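Local coordinates for ancillary protein 2 (Streptococcus pyogenes, PDB 4C0Z) that is a component of the pilus tip that can attach covalently, through reactive thioester bonds, to host cell surface targets, this chain being its N-terminal thioester domain, at residues Gln52-Asn57 with Asn108-Asp113; Gly96-Asn101 with Trp135-Ser140; Leu103-Asn108 with Gln131-Tyr136; Asn115-Gly120 with Arg168-Arg173. One frame throughout, in Å; residues are numbered along the deposited sequence.

Contact 1: residues Gln52-Asn57 with Asn108-Asp113; sequences QAYCFN and NGYPND. With SPD (spermidine), chain B.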
# COMPACT_ATOMS: atom_id res chain seq x y z
N GLN I 52 11.80 13.24 11.19
CA GLN I 52 11.21 11.90 11.09
C GLN I 52 9.87 12.04 10.36
O GLN I 52 9.04 12.88 10.74
CB GLN I 52 11.00 11.26 12.49
CG GLN I 52 10.51 9.80 12.45
CD GLN I 52 11.56 8.86 11.88
OE1 GLN I 52 12.71 8.87 12.30
NE2 GLN I 52 11.18 8.02 10.92
N ALA I 53 9.69 11.28 9.27
CA ALA I 53 8.47 11.32 8.47
C ALA I 53 7.78 9.97 8.43
O ALA I 53 8.41 8.94 8.66
CB ALA I 53 8.77 11.79 7.05
N TYR I 54 6.46 9.99 8.17
CA TYR I 54 5.61 8.82 8.02
C TYR I 54 4.78 9.05 6.77
O TYR I 54 4.40 10.19 6.48
CB TYR I 54 4.72 8.60 9.27
CG TYR I 54 5.55 8.18 10.47
CD1 TYR I 54 5.91 6.85 10.67
CD2 TYR I 54 6.06 9.14 11.36
CE1 TYR I 54 6.73 6.47 11.73
CE2 TYR I 54 6.86 8.76 12.45
CZ TYR I 54 7.20 7.43 12.63
OH TYR I 54 7.96 7.04 13.71
N CYS I 55 4.53 7.98 6.02
CA CYS I 55 3.80 8.08 4.77
C CYS I 55 2.32 7.80 4.91
O CYS I 55 1.87 7.23 5.91
CB CYS I 55 4.43 7.18 3.71
SG CYS I 55 4.33 5.42 4.10
N PHE I 56 1.57 8.17 3.87
CA PHE I 56 0.16 7.86 3.68
C PHE I 56 -0.11 7.67 2.19
O PHE I 56 0.79 7.97 1.40
CB PHE I 56 -0.79 8.82 4.39
CG PHE I 56 -0.82 10.27 3.99
CD1 PHE I 56 0.11 11.16 4.50
CD2 PHE I 56 -1.88 10.77 3.25
CE1 PHE I 56 0.02 12.53 4.22
CE2 PHE I 56 -1.97 12.14 2.96
CZ PHE I 56 -1.03 13.01 3.46
N ASN I 57 -1.30 7.15 1.80
CA ASN I 57 -1.70 6.75 0.44
C ASN I 57 -1.06 5.39 0.14
O ASN I 57 -0.05 5.30 -0.56
CB ASN I 57 -1.34 7.75 -0.65
CG ASN I 57 -1.78 9.18 -0.37
OD1 ASN I 57 -0.97 10.07 -0.18
ND2 ASN I 57 -3.05 9.43 -0.38
N ASN I 108 3.48 10.40 20.87
CA ASN I 108 3.67 9.18 21.65
C ASN I 108 4.52 8.09 21.00
O ASN I 108 4.93 7.15 21.69
CB ASN I 108 2.32 8.60 22.06
CG ASN I 108 1.72 9.33 23.21
OD1 ASN I 108 2.04 9.05 24.37
ND2 ASN I 108 0.89 10.32 22.92
N GLY I 109 4.74 8.21 19.69
CA GLY I 109 5.48 7.23 18.91
C GLY I 109 6.95 7.54 18.74
O GLY I 109 7.50 8.37 19.47
N TYR I 110 7.59 6.90 17.76
CA TYR I 110 9.00 7.10 17.51
C TYR I 110 9.31 8.43 16.78
O TYR I 110 8.70 8.70 15.75
CB TYR I 110 9.61 5.90 16.75
CG TYR I 110 11.12 6.02 16.57
CD1 TYR I 110 11.66 6.74 15.50
CD2 TYR I 110 11.99 5.50 17.52
CE1 TYR I 110 13.03 6.90 15.36
CE2 TYR I 110 13.38 5.65 17.39
CZ TYR I 110 13.89 6.34 16.30
OH TYR I 110 15.25 6.49 16.14
N PRO I 111 10.29 9.24 17.26
CA PRO I 111 11.14 9.04 18.45
C PRO I 111 10.69 9.75 19.74
O PRO I 111 11.30 9.52 20.80
CB PRO I 111 12.48 9.62 17.98
CG PRO I 111 12.07 10.79 17.09
CD PRO I 111 10.70 10.46 16.53
N ASN I 112 9.67 10.64 19.66
CA ASN I 112 9.20 11.45 20.78
C ASN I 112 8.89 10.64 22.04
O ASN I 112 9.42 10.97 23.11
CB ASN I 112 8.05 12.36 20.39
CG ASN I 112 8.03 13.66 21.18
OD1 ASN I 112 9.01 14.40 21.21
ND2 ASN I 112 6.91 13.97 21.83
N ASP I 113 8.06 9.59 21.91
CA ASP I 113 7.70 8.65 22.99
C ASP I 113 7.52 9.32 24.38
O ASP I 113 8.06 8.83 25.38
CB ASP I 113 8.79 7.55 23.03
CG ASP I 113 8.48 6.36 23.91
OD1 ASP I 113 7.29 5.99 24.02
OD2 ASP I 113 9.44 5.76 24.45
N1 SPD B . 1.42 -3.38 -3.33
C2 SPD B . 0.46 -2.41 -3.84
C3 SPD B . 0.72 -1.02 -3.23
C4 SPD B . 2.20 -0.71 -3.10
C5 SPD B . 2.29 0.58 -2.29
N6 SPD B . 3.23 0.45 -1.19
C7 SPD B . 3.46 1.75 -0.50
C8 SPD B . 2.71 1.77 0.88
C9 SPD B . 2.91 3.15 1.58
N10 SPD B . 2.66 4.29 0.70
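The barrel strand that carries the thioester cysteine meets the loop leaving helix 98-108 here, with Q52 and Y54 set against Y110 and P111. One hydrogen bond joins the two segments: Y54 OH donates to Y110 O at 2.7 Å. That oxygen lies at the edge of the Y54 ring, in its plane, while the hydroxyl stands 29° out of the carbonyl plane of Y110. T130 and Q131 of helix 123-138 pack on the same tyrosine side chain, as does L207 of the adjacent strand.

Q52 makes the second touch. Its chain bends at chi2 (67°) and crosses the side chain of Y110 at about a right angle, the amide and ring planes 78° apart, with Q52 OE1 in the ring plane, 3.7 Å from Y110 CE1. The amide is tied at both ends, OE1 to K42 NZ and NE2 to N40 OD1. Strand 51-56 lies between strands 41-44 and 205-211 of the antiparallel barrel of the thioester domain. Its C55 is the cysteine partner of the thioester formed with Q204, and C55 SG sits 3.7 Å from C9 of the bound spermidine. The terminal amine N10 of spermidine donates to N57 O at 3.2 Å; the ligand also bonds to K60 O and N57 O of the second subunit.

On the loop side the peptide bond between Y110 and P111 is cis, and the proline folds back so that P111 CB lies over the centre of the Y110 ring, 3.7 Å above its plane. P111 CD meets Q52 CB at 4.1 Å.

Contact 2: residues Gly96-Asn101 with Trp135-Ser140; sequences GQLQQN and WYYTDS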
# COMPACT_ATOMS: atom_id res chain seq x y z
N GLY I 96 -13.86 12.52 13.68
CA GLY I 96 -13.77 13.95 13.38
C GLY I 96 -12.59 14.72 13.94
O GLY I 96 -12.55 15.96 13.84
N GLN I 97 -11.62 14.02 14.53
CA GLN I 97 -10.40 14.61 15.06
C GLN I 97 -9.18 13.87 14.48
O GLN I 97 -8.30 13.40 15.21
CB GLN I 97 -10.41 14.71 16.60
CG GLN I 97 -10.81 13.44 17.36
CD GLN I 97 -10.51 13.54 18.84
OE1 GLN I 97 -10.29 14.62 19.40
NE2 GLN I 97 -10.49 12.39 19.50
N LEU I 98 -9.15 13.77 13.14
CA LEU I 98 -8.09 13.10 12.37
C LEU I 98 -6.74 13.73 12.71
O LEU I 98 -5.90 13.05 13.30
CB LEU I 98 -8.40 13.14 10.86
CG LEU I 98 -7.41 12.45 9.91
CD1 LEU I 98 -7.45 10.93 10.03
CD2 LEU I 98 -7.70 12.82 8.48
N GLN I 99 -6.57 15.03 12.43
CA GLN I 99 -5.38 15.84 12.74
C GLN I 99 -4.87 15.57 14.18
O GLN I 99 -3.69 15.26 14.35
CB GLN I 99 -5.73 17.33 12.52
CG GLN I 99 -4.75 18.35 13.10
CD GLN I 99 -5.09 19.77 12.71
OE1 GLN I 99 -6.25 20.21 12.73
NE2 GLN I 99 -4.07 20.55 12.38
N GLN I 100 -5.78 15.65 15.18
CA GLN I 100 -5.51 15.44 16.62
C GLN I 100 -5.04 14.03 16.92
O GLN I 100 -4.09 13.86 17.69
CB GLN I 100 -6.72 15.82 17.49
CG GLN I 100 -7.02 17.31 17.51
CD GLN I 100 -7.98 17.78 16.44
OE1 GLN I 100 -8.25 17.12 15.43
NE2 GLN I 100 -8.53 18.97 16.64
N ASN I 101 -5.67 13.04 16.29
CA ASN I 101 -5.31 11.63 16.44
C ASN I 101 -3.91 11.36 15.90
O ASN I 101 -3.12 10.69 16.57
CB ASN I 101 -6.34 10.72 15.79
CG ASN I 101 -7.59 10.60 16.62
OD1 ASN I 101 -7.56 10.61 17.86
ND2 ASN I 101 -8.73 10.51 15.96
N TRP I 135 -1.22 4.80 9.45
CA TRP I 135 -2.00 4.21 8.35
C TRP I 135 -3.43 3.89 8.76
O TRP I 135 -4.32 4.01 7.93
CB TRP I 135 -1.35 2.94 7.80
CG TRP I 135 -0.15 3.19 6.94
CD1 TRP I 135 0.07 4.25 6.12
CD2 TRP I 135 0.93 2.27 6.71
NE1 TRP I 135 1.24 4.09 5.44
CE2 TRP I 135 1.80 2.88 5.79
CE3 TRP I 135 1.26 1.01 7.22
CZ2 TRP I 135 2.98 2.28 5.36
CZ3 TRP I 135 2.43 0.42 6.81
CH2 TRP I 135 3.26 1.03 5.87
N TYR I 136 -3.64 3.51 10.04
CA TYR I 136 -4.96 3.23 10.59
C TYR I 136 -5.85 4.48 10.40
O TYR I 136 -7.02 4.35 10.03
CB TYR I 136 -4.84 2.85 12.09
CG TYR I 136 -6.17 2.62 12.78
CD1 TYR I 136 -6.84 1.41 12.64
CD2 TYR I 136 -6.74 3.60 13.58
CE1 TYR I 136 -8.06 1.19 13.28
CE2 TYR I 136 -7.96 3.39 14.22
CZ TYR I 136 -8.62 2.19 14.06
OH TYR I 136 -9.83 1.99 14.67
N TYR I 137 -5.29 5.69 10.60
CA TYR I 137 -6.05 6.93 10.46
C TYR I 137 -6.02 7.51 9.05
O TYR I 137 -7.07 7.93 8.56
CB TYR I 137 -5.61 7.97 11.50
CG TYR I 137 -6.10 7.63 12.89
CD1 TYR I 137 -7.43 7.86 13.26
CD2 TYR I 137 -5.26 7.03 13.82
CE1 TYR I 137 -7.89 7.51 14.53
CE2 TYR I 137 -5.71 6.69 15.10
CZ TYR I 137 -7.03 6.93 15.45
OH TYR I 137 -7.45 6.57 16.70
N THR I 138 -4.86 7.56 8.42
CA THR I 138 -4.72 8.18 7.10
C THR I 138 -5.32 7.38 5.95
O THR I 138 -5.74 7.97 4.95
CB THR I 138 -3.25 8.44 6.80
OG1 THR I 138 -2.56 7.20 6.71
CG2 THR I 138 -2.60 9.38 7.79
N ASP I 139 -5.32 6.05 6.06
CA ASP I 139 -5.76 5.16 5.00
C ASP I 139 -6.84 4.17 5.42
O ASP I 139 -7.16 3.27 4.66
CB ASP I 139 -4.54 4.41 4.45
CG ASP I 139 -3.67 5.28 3.58
OD1 ASP I 139 -2.78 5.97 4.13
OD2 ASP I 139 -3.94 5.35 2.36
N SER I 140 -7.39 4.34 6.63
CA SER I 140 -8.40 3.45 7.23
C SER I 140 -7.94 1.98 7.14
O SER I 140 -8.74 1.10 6.78
CB SER I 140 -9.78 3.68 6.62
OG SER I 140 -10.20 5.02 6.74
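Y137 meets N101 and L98 where the start of helix 98-108 lies beside the end of helix 123-138. The aromatic part is a CH-pi contact: N101 CB stands over the middle of the Y137 ring, 3.8 Å from its centroid and only 12° off the normal. The N101 amide follows the same face, its plane tilted 28° from the ring in a stacked pose, with ND2 3.4 Å from Y137 CE1. Y136 CD2 lies on the opposite face, 3.6 Å above the plane and offset toward the rim, which leaves the phenol clasped between the facing helix and its own neighbour in sequence.

Apolar contact comes from L98, whose CG is anti to the backbone N (chi1 -178°). This carries L98 CD1 to 3.8 Å from Y137 CB and to 3.4 Å from the carbonyl oxygen Y137 O.

No hydrogen bond crosses between the segments; the bonds that form lie within them or lead outside. N101 OD1 receives R104 NH2 one turn further along its helix. At the N-cap, Q97 O accepts from N101 N at 2.9 Å; at the closing end of the other helix, D139 N reaches W135 O. Just past that helix end, the D139 carboxylate takes the backbone N-H groups of N57 and L58, two residues of the spermidine pocket.

I102 and I105 of helix 98-108 also touch Y137, P177 of helix 177-181 packs on both Y137 and N101, and F56 of strand 51-56 lies against T138 and D139, at the end of helix 123-138.

Contact 3: residues Leu103-Asn108 with Gln131-Tyr136; sequences LRILYN and QNAIWY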
# COMPACT_ATOMS: atom_id res chain seq x y z
N LEU I 103 -1.47 13.67 15.42
CA LEU I 103 -0.57 14.41 16.32
C LEU I 103 -0.28 13.63 17.59
O LEU I 103 0.88 13.57 18.01
CB LEU I 103 -1.14 15.78 16.68
CG LEU I 103 -0.49 17.02 16.03
CD1 LEU I 103 -1.00 18.28 16.67
CD2 LEU I 103 1.03 16.99 16.12
N ARG I 104 -1.33 13.01 18.20
CA ARG I 104 -1.18 12.18 19.40
C ARG I 104 -0.27 10.97 19.16
O ARG I 104 0.55 10.64 20.02
CB ARG I 104 -2.53 11.71 19.94
CG ARG I 104 -3.09 12.62 21.00
CD ARG I 104 -4.31 12.04 21.70
NE ARG I 104 -5.47 11.96 20.81
CZ ARG I 104 -6.35 12.94 20.63
NH1 ARG I 104 -6.21 14.10 21.25
NH2 ARG I 104 -7.38 12.76 19.80
N ILE I 105 -0.38 10.34 17.97
CA ILE I 105 0.44 9.20 17.58
C ILE I 105 1.89 9.63 17.44
O ILE I 105 2.77 8.94 17.95
CB ILE I 105 -0.08 8.49 16.29
CG1 ILE I 105 -1.41 7.77 16.57
CG2 ILE I 105 0.97 7.52 15.71
CD1 ILE I 105 -2.16 7.40 15.32
N LEU I 106 2.15 10.75 16.76
CA LEU I 106 3.50 11.25 16.56
C LEU I 106 4.16 11.65 17.87
O LEU I 106 5.33 11.32 18.08
CB LEU I 106 3.53 12.38 15.51
CG LEU I 106 3.09 11.99 14.08
CD1 LEU I 106 3.20 13.16 13.13
CD2 LEU I 106 3.92 10.85 13.53
N TYR I 107 3.39 12.27 18.78
CA TYR I 107 3.82 12.70 20.12
C TYR I 107 4.19 11.52 21.01
O TYR I 107 5.13 11.62 21.80
CB TYR I 107 2.71 13.54 20.77
CG TYR I 107 3.09 14.24 22.05
CD1 TYR I 107 3.95 15.33 22.04
CD2 TYR I 107 2.52 13.88 23.27
CE1 TYR I 107 4.31 15.98 23.21
CE2 TYR I 107 2.84 14.54 24.45
CZ TYR I 107 3.73 15.60 24.41
OH TYR I 107 4.04 16.28 25.56
N ASN I 108 3.48 10.40 20.87
CA ASN I 108 3.67 9.18 21.65
C ASN I 108 4.52 8.09 21.00
O ASN I 108 4.93 7.15 21.69
CB ASN I 108 2.32 8.60 22.06
CG ASN I 108 1.72 9.33 23.21
OD1 ASN I 108 2.04 9.05 24.37
ND2 ASN I 108 0.89 10.32 22.92
N GLN I 131 4.13 3.89 12.20
CA GLN I 131 3.66 3.92 10.81
C GLN I 131 2.32 3.20 10.65
O GLN I 131 1.42 3.72 9.98
CB GLN I 131 4.73 3.36 9.86
CG GLN I 131 4.32 3.39 8.37
CD GLN I 131 4.16 4.80 7.85
OE1 GLN I 131 5.14 5.43 7.47
NE2 GLN I 131 2.94 5.33 7.87
N ASN I 132 2.18 2.03 11.29
CA ASN I 132 0.95 1.24 11.29
C ASN I 132 -0.19 1.97 11.98
O ASN I 132 -1.31 1.92 11.49
CB ASN I 132 1.18 -0.16 11.84
CG ASN I 132 1.60 -1.09 10.72
OD1 ASN I 132 0.76 -1.77 10.15
ND2 ASN I 132 2.86 -1.05 10.28
N ALA I 133 0.10 2.70 13.07
CA ALA I 133 -0.90 3.52 13.77
C ALA I 133 -1.31 4.72 12.88
O ALA I 133 -2.50 5.04 12.79
CB ALA I 133 -0.34 3.99 15.11
N ILE I 134 -0.35 5.34 12.18
CA ILE I 134 -0.61 6.42 11.22
C ILE I 134 -1.55 5.95 10.08
O ILE I 134 -2.57 6.59 9.82
CB ILE I 134 0.72 7.04 10.68
CG1 ILE I 134 1.48 7.87 11.80
CG2 ILE I 134 0.51 7.86 9.40
CD1 ILE I 134 0.77 9.14 12.30
N TRP I 135 -1.22 4.80 9.45
CA TRP I 135 -2.00 4.21 8.35
C TRP I 135 -3.43 3.89 8.76
O TRP I 135 -4.32 4.01 7.93
CB TRP I 135 -1.35 2.94 7.80
CG TRP I 135 -0.15 3.19 6.94
CD1 TRP I 135 0.07 4.25 6.12
CD2 TRP I 135 0.93 2.27 6.71
NE1 TRP I 135 1.24 4.09 5.44
CE2 TRP I 135 1.80 2.88 5.79
CE3 TRP I 135 1.26 1.01 7.22
CZ2 TRP I 135 2.98 2.28 5.36
CZ3 TRP I 135 2.43 0.42 6.81
CH2 TRP I 135 3.26 1.03 5.87
N TYR I 136 -3.64 3.51 10.04
CA TYR I 136 -4.96 3.23 10.59
C TYR I 136 -5.85 4.48 10.40
O TYR I 136 -7.02 4.35 10.03
CB TYR I 136 -4.84 2.85 12.09
CG TYR I 136 -6.17 2.62 12.78
CD1 TYR I 136 -6.84 1.41 12.64
CD2 TYR I 136 -6.74 3.60 13.58
CE1 TYR I 136 -8.06 1.19 13.28
CE2 TYR I 136 -7.96 3.39 14.22
CZ TYR I 136 -8.62 2.19 14.06
OH TYR I 136 -9.83 1.99 14.67
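Four aliphatic side chains, I105 and L106 facing A133 and I134, make up the apolar part of this buried contact. I105 CG2 is the hub: it lies 3.8 Å from A133 CB and 3.8 Å from I134 CD1. The other branch of I105 ends on the alanine's backbone, CD1 3.5 Å from A133 O. L106 CD2 meets I134 CD1 at 3.8 Å, so the tip of I134 is shared by two side chains of the facing helix. I134 gets there by a bent chain (chi2 -66°), and it crosses L106 at about a right angle.

The two segments run antiparallel, 176° between their directions, with axes 9.8 Å apart and the small A133 at the closest pairing. Together they form an antiparallel helix pair laid on the barrel: L106 and I134 both touch L207 of strand 205-211. L171 and L174 of helix 161-174 pack on A133.

Polar bonds stay within each helix or lead away from the pair. N108 ND2 donates to R104 O at 2.9 Å, nearly straight at 168°, with the oxygen in the plane of the N108 amide. The same oxygen takes N108 N on the opposite face of its carbonyl plane.

Contact 4: residues Asn115-Gly120 with Arg168-Arg173; sequences NGIMKG and RNALKR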
# COMPACT_ATOMS: atom_id res chain seq x y z
N ASN I 115 5.16 9.46 26.60
CA ASN I 115 4.55 8.69 27.69
C ASN I 115 5.08 7.24 27.83
O ASN I 115 4.50 6.43 28.55
CB ASN I 115 3.02 8.72 27.60
CG ASN I 115 2.44 10.07 27.89
OD1 ASN I 115 2.49 10.58 29.02
ND2 ASN I 115 1.86 10.69 26.88
N GLY I 116 6.21 6.98 27.18
CA GLY I 116 6.91 5.70 27.23
C GLY I 116 6.20 4.50 26.63
O GLY I 116 6.52 3.37 26.99
N ILE I 117 5.24 4.73 25.71
CA ILE I 117 4.49 3.65 25.04
C ILE I 117 5.45 2.75 24.23
O ILE I 117 5.26 1.53 24.19
CB ILE I 117 3.32 4.22 24.18
CG1 ILE I 117 2.19 4.79 25.08
CG2 ILE I 117 2.77 3.19 23.16
CD1 ILE I 117 1.08 5.52 24.34
N MET I 118 6.50 3.35 23.64
CA MET I 118 7.51 2.68 22.80
C MET I 118 8.69 2.08 23.58
O MET I 118 9.60 1.53 22.95
CB MET I 118 8.03 3.64 21.70
CG MET I 118 6.95 4.45 20.98
SD MET I 118 5.52 3.52 20.35
CE MET I 118 6.30 2.52 19.11
N LYS I 119 8.69 2.17 24.93
CA LYS I 119 9.77 1.65 25.78
C LYS I 119 10.06 0.16 25.52
O LYS I 119 9.13 -0.65 25.47
CB LYS I 119 9.48 1.91 27.27
CG LYS I 119 10.65 1.63 28.20
CD LYS I 119 10.17 1.13 29.56
CE LYS I 119 11.23 0.33 30.29
NZ LYS I 119 10.79 -0.02 31.67
N GLY I 120 11.34 -0.14 25.32
CA GLY I 120 11.82 -1.50 25.07
C GLY I 120 11.76 -1.94 23.62
O GLY I 120 12.30 -3.00 23.28
N ARG I 168 2.82 -5.21 19.57
CA ARG I 168 1.37 -5.44 19.56
C ARG I 168 0.65 -4.58 20.60
O ARG I 168 -0.40 -3.99 20.31
CB ARG I 168 1.06 -6.92 19.77
CG ARG I 168 1.39 -7.77 18.55
CD ARG I 168 1.20 -9.25 18.79
NE ARG I 168 1.18 -9.96 17.52
CZ ARG I 168 1.37 -11.27 17.38
NH1 ARG I 168 1.58 -12.04 18.44
NH2 ARG I 168 1.33 -11.82 16.17
N ASN I 169 1.23 -4.48 21.81
CA ASN I 169 0.68 -3.69 22.91
C ASN I 169 0.77 -2.20 22.63
O ASN I 169 -0.18 -1.46 22.91
CB ASN I 169 1.35 -4.05 24.24
CG ASN I 169 0.39 -4.13 25.40
OD1 ASN I 169 -0.51 -3.29 25.57
ND2 ASN I 169 0.51 -5.19 26.19
N ALA I 170 1.91 -1.75 22.06
CA ALA I 170 2.14 -0.34 21.72
C ALA I 170 1.19 0.13 20.62
O ALA I 170 0.69 1.25 20.71
CB ALA I 170 3.58 -0.10 21.34
N LEU I 171 0.90 -0.73 19.61
CA LEU I 171 -0.04 -0.44 18.52
C LEU I 171 -1.45 -0.25 19.08
O LEU I 171 -2.13 0.72 18.72
CB LEU I 171 -0.01 -1.53 17.43
CG LEU I 171 -0.97 -1.33 16.24
CD1 LEU I 171 -0.57 -0.12 15.37
CD2 LEU I 171 -1.06 -2.60 15.40
N LYS I 172 -1.87 -1.17 19.98
CA LYS I 172 -3.16 -1.17 20.67
C LYS I 172 -3.40 0.16 21.38
O LYS I 172 -4.47 0.76 21.25
CB LYS I 172 -3.23 -2.34 21.67
CG LYS I 172 -4.63 -2.60 22.23
CD LYS I 172 -4.63 -3.57 23.39
CE LYS I 172 -6.02 -4.00 23.80
NZ LYS I 172 -6.81 -2.90 24.41
N ARG I 173 -2.38 0.62 22.12
CA ARG I 173 -2.44 1.87 22.88
C ARG I 173 -2.48 3.11 21.97
O ARG I 173 -3.27 4.00 22.24
CB ARG I 173 -1.29 1.95 23.90
CG ARG I 173 -1.42 0.93 25.04
CD ARG I 173 -0.19 0.90 25.91
NE ARG I 173 -0.15 2.03 26.85
CZ ARG I 173 0.89 2.33 27.62
NH1 ARG I 173 2.00 1.59 27.57
NH2 ARG I 173 0.84 3.37 28.43
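This is a largely buried loop-on-helix contact at the side of the helical region, apolar at A170 and finished by the flat face of the R173 guanidinium: I117 and M118, in the loop between helices 98-108 and 123-138, rest on these two residues of helix 161-174. I117 does most of the work with its two branches. CG2 settles on the alanine, 3.8 Å from A170 CB, and A170 CB also lies 3.7 Å from I117 O. CG1, placed anti to the carbonyl carbon (chi1 -70°), points the other way and sits over the centre of the R173 guanidinium, 3.8 Å from CZ.

R173 lies flat across the isoleucine because its chain bends at chi3 (78°), and its NE is held by a salt bridge to E179 OE2. M118 adds a looser touch, with SD 4.2 Å from A170 CB. L183 packs against I117 as well.

No hydrogen bond joins the two segments. What shapes the loop is a type I beta turn from G116 to K119, closed by K119 N to G116 O, which places I117 and M118 at its two central positions, I117 facing helix 161-174 and M118 packing mainly on A126, V129 and T130 of helix 123-138, as a turn connecting two helices of this domain.

In the fold
Contacts 2 and 3 are successive levels of one antiparallel helix pair, 8 Å apart between centres and sharing W135 and Y136; Y137 CD2 of contact 2 touches I105 CD1 of contact 3 at 3.5 Å. Contact 1 lies 6 Å from contact 3, centre to centre, and Q131 NE2 links them by a probable hydrogen bond to C55 O at 2.9 Å. W135, on the shared helix, lines the spermidine pocket with C55 and N57. Contact 4 is the outlying one, about 18 Å from contact 2 between centres, yet N108, common to contacts 1 and 3, reaches it: N108 OD1 lies 3.0 Å from N115 ND2.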